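Local coordinates for protein multicopper oxidase (Uncultured bacterium, PDB 4E9X) that probably oxidises substrates at a mononuclear copper and passes the electrons to a copper cluster that reduces dioxygen, as multicopper oxidases do, at residues A2-D7 with E41-I46. Residues are numbered along the deposited sequence; the frame is centred on the assembly and turned at random.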
loop_
_atom_site.group_PDB
_atom_site.type_symbol
_atom_site.label_atom_id
_atom_site.label_comp_id
_atom_site.label_asym_id
_atom_site.label_seq_id
_atom_site.Cartn_x
_atom_site.Cartn_y
_atom_site.Cartn_z
ATOM N N ALA A 2 12.786 -26.080 -24.364
ATOM C CA ALA A 2 11.939 -27.226 -24.708
ATOM C C ALA A 2 10.528 -26.766 -25.042
ATOM O O ALA A 2 10.075 -25.757 -24.446
ATOM C CB ALA A 2 11.880 -28.280 -23.602
ATOM N N GLU A 3 9.827 -27.505 -25.896
ATOM C CA GLU A 3 8.384 -27.225 -26.063
ATOM C C GLU A 3 7.571 -27.957 -24.996
ATOM O O GLU A 3 7.657 -29.188 -24.824
ATOM C CB GLU A 3 7.943 -27.633 -27.466
ATOM C CG GLU A 3 6.506 -27.317 -27.792
ATOM C CD GLU A 3 6.070 -27.873 -29.162
ATOM O OE1 GLU A 3 5.196 -28.751 -29.208
ATOM O OE2 GLU A 3 6.606 -27.410 -30.190
ATOM N N ARG A 4 6.730 -27.207 -24.267
ATOM C CA ARG A 4 5.919 -27.740 -23.175
ATOM C C ARG A 4 4.473 -27.357 -23.441
ATOM O O ARG A 4 4.164 -26.185 -23.446
ATOM C CB ARG A 4 6.415 -27.263 -21.809
ATOM C CG ARG A 4 7.889 -27.588 -21.593
ATOM C CD ARG A 4 8.231 -27.461 -20.123
ATOM N NE ARG A 4 9.681 -27.686 -19.962
ATOM C CZ ARG A 4 10.147 -28.927 -19.740
ATOM N NH1 ARG A 4 9.339 -29.983 -19.654
ATOM N NH2 ARG A 4 11.444 -29.121 -19.599
ATOM N N GLU A 5 3.678 -28.382 -23.669
ATOM C CA GLU A 5 2.277 -28.208 -24.034
ATOM C C GLU A 5 1.369 -28.773 -22.948
ATOM O O GLU A 5 1.571 -29.914 -22.526
ATOM C CB GLU A 5 2.020 -28.958 -25.367
ATOM C CG GLU A 5 0.579 -28.824 -25.804
ATOM C CD GLU A 5 0.355 -29.200 -27.243
ATOM O OE1 GLU A 5 1.339 -29.579 -27.923
ATOM O OE2 GLU A 5 -0.792 -29.120 -27.747
ATOM N N PHE A 6 0.379 -27.989 -22.553
ATOM C CA PHE A 6 -0.527 -28.279 -21.473
ATOM C C PHE A 6 -1.971 -28.168 -21.886
ATOM O O PHE A 6 -2.261 -27.293 -22.697
ATOM C CB PHE A 6 -0.284 -27.289 -20.304
ATOM C CG PHE A 6 1.182 -27.336 -19.873
ATOM C CD1 PHE A 6 1.795 -28.504 -19.455
ATOM C CD2 PHE A 6 1.944 -26.202 -19.875
ATOM C CE1 PHE A 6 3.100 -28.556 -19.042
ATOM C CE2 PHE A 6 3.279 -26.241 -19.484
ATOM C CZ PHE A 6 3.893 -27.429 -19.068
ATOM N N ASP A 7 -2.830 -29.000 -21.315
ATOM C CA ASP A 7 -4.254 -28.916 -21.618
ATOM C C ASP A 7 -4.958 -28.456 -20.325
ATOM O O ASP A 7 -4.799 -29.115 -19.290
ATOM C CB ASP A 7 -4.840 -30.237 -22.090
ATOM C CG ASP A 7 -4.367 -30.665 -23.455
ATOM O OD1 ASP A 7 -4.359 -29.835 -24.413
ATOM O OD2 ASP A 7 -3.997 -31.856 -23.691
ATOM N N GLU A 41 13.332 -20.989 -18.172
ATOM C CA GLU A 41 13.572 -19.845 -19.046
ATOM C C GLU A 41 13.918 -20.329 -20.445
ATOM O O GLU A 41 14.737 -21.237 -20.677
ATOM C CB GLU A 41 14.774 -19.088 -18.515
ATOM C CG GLU A 41 15.146 -17.848 -19.289
ATOM C CD GLU A 41 16.376 -17.129 -18.733
ATOM O OE1 GLU A 41 16.981 -17.554 -17.729
ATOM O OE2 GLU A 41 16.708 -16.063 -19.301
ATOM N N GLY A 42 13.227 -19.747 -21.440
ATOM C CA GLY A 42 13.399 -20.069 -22.855
ATOM C C GLY A 42 12.457 -21.152 -23.345
ATOM O O GLY A 42 12.429 -21.401 -24.554
ATOM N N ASP A 43 11.704 -21.847 -22.500
ATOM C CA ASP A 43 10.814 -22.870 -23.021
ATOM C C ASP A 43 9.745 -22.218 -23.880
ATOM O O ASP A 43 9.325 -21.058 -23.696
ATOM C CB ASP A 43 10.156 -23.669 -21.905
ATOM C CG ASP A 43 11.085 -24.643 -21.188
ATOM O OD1 ASP A 43 12.185 -24.980 -21.661
ATOM O OD2 ASP A 43 10.661 -25.103 -20.108
ATOM N N ASP A 44 9.295 -23.017 -24.873
ATOM C CA ASP A 44 8.144 -22.649 -25.661
ATOM C C ASP A 44 6.922 -23.301 -25.037
ATOM O O ASP A 44 6.835 -24.523 -25.017
ATOM C CB ASP A 44 8.371 -23.163 -27.083
ATOM C CG ASP A 44 9.585 -22.450 -27.675
ATOM O OD1 ASP A 44 9.652 -21.197 -27.621
ATOM O OD2 ASP A 44 10.480 -23.157 -28.180
ATOM N N VAL A 45 5.997 -22.480 -24.556
ATOM C CA VAL A 45 4.808 -22.966 -23.851
ATOM C C VAL A 45 3.610 -22.919 -24.785
ATOM O O VAL A 45 3.390 -21.929 -25.491
ATOM C CB VAL A 45 4.582 -22.101 -22.603
ATOM C CG1 VAL A 45 3.365 -22.610 -21.838
ATOM C CG2 VAL A 45 5.806 -22.158 -21.731
ATOM N N ILE A 46 2.834 -24.002 -24.735
ATOM C CA ILE A 46 1.565 -24.080 -25.435
ATOM C C ILE A 46 0.499 -24.464 -24.441
ATOM O O ILE A 46 0.663 -25.479 -23.746
ATOM C CB ILE A 46 1.669 -25.128 -26.574
ATOM C CG1 ILE A 46 2.798 -24.831 -27.576
ATOM C CG2 ILE A 46 0.327 -25.262 -27.280
ATOM C CD1 ILE A 46 3.132 -26.022 -28.472
HETATM O O HOH W 1 12.604 -23.815 -26.108
HETATM O O HOH W 2 13.330 -27.037 -20.442
#
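Four backbone hydrogen bonds join Ala-2, Arg-4 and Phe-6 to Asp-44 and Ile-46 in a parallel ladder, the two strand segments running 16° apart. Arg-4 is bonded through both its N and its O, to Asp-44 O at 2.8 Å and from Ile-46 N at 2.9 Å, and Phe-6 N closes the series on Ile-46 O. CA-H...O contacts accompany these bonds, including Glu-5 CA to Ile-46 O.

Asp-43 gathers the polar side-chain contacts, its carboxylate gripping the first modelled residues with both oxygens. Arg-4 NE forms a salt bridge with Asp-43 OD2 at 2.8 Å; the oxygen lies in the guanidinium plane, yet the nitrogen stands well above the carboxylate plane, the two planes being 57° apart. Asp-43 OD1 accepts from Ala-2 N at 3.0 Å, and a water joins the same oxygen to Arg-4 NH2, tying the guanidinium at a second point. Gln-40 N also bonds to Asp-43 OD2. Another water links Ala-2 N to Gly-42 O and Asp-44 OD2.

On the face carrying Glu-3, Glu-5 and Ile-46, the Ile-46 methyl CD1 packs on Glu-3 CG at 3.7 Å and against its carboxylate, with OE1 at 3.5 Å. Chi1 of -57° sends that branch toward Glu-3 and turns Ile-46 CG2 to Glu-5 CG, 3.9 Å away. The Glu-5 carboxylate itself bonds to Asn-48. Behind, Phe-6 CE2 meets Val-45 CG1 obliquely at 4.3 Å.

Within the cupredoxin-like domain, strand 44-51 is flanked by strand 3-18 in parallel and by strand 88-94 in antiparallel, where Lys-94 pairs with Asp-44. Arg-4 and Phe-6 pack onto strand 36-40 of the other sheet.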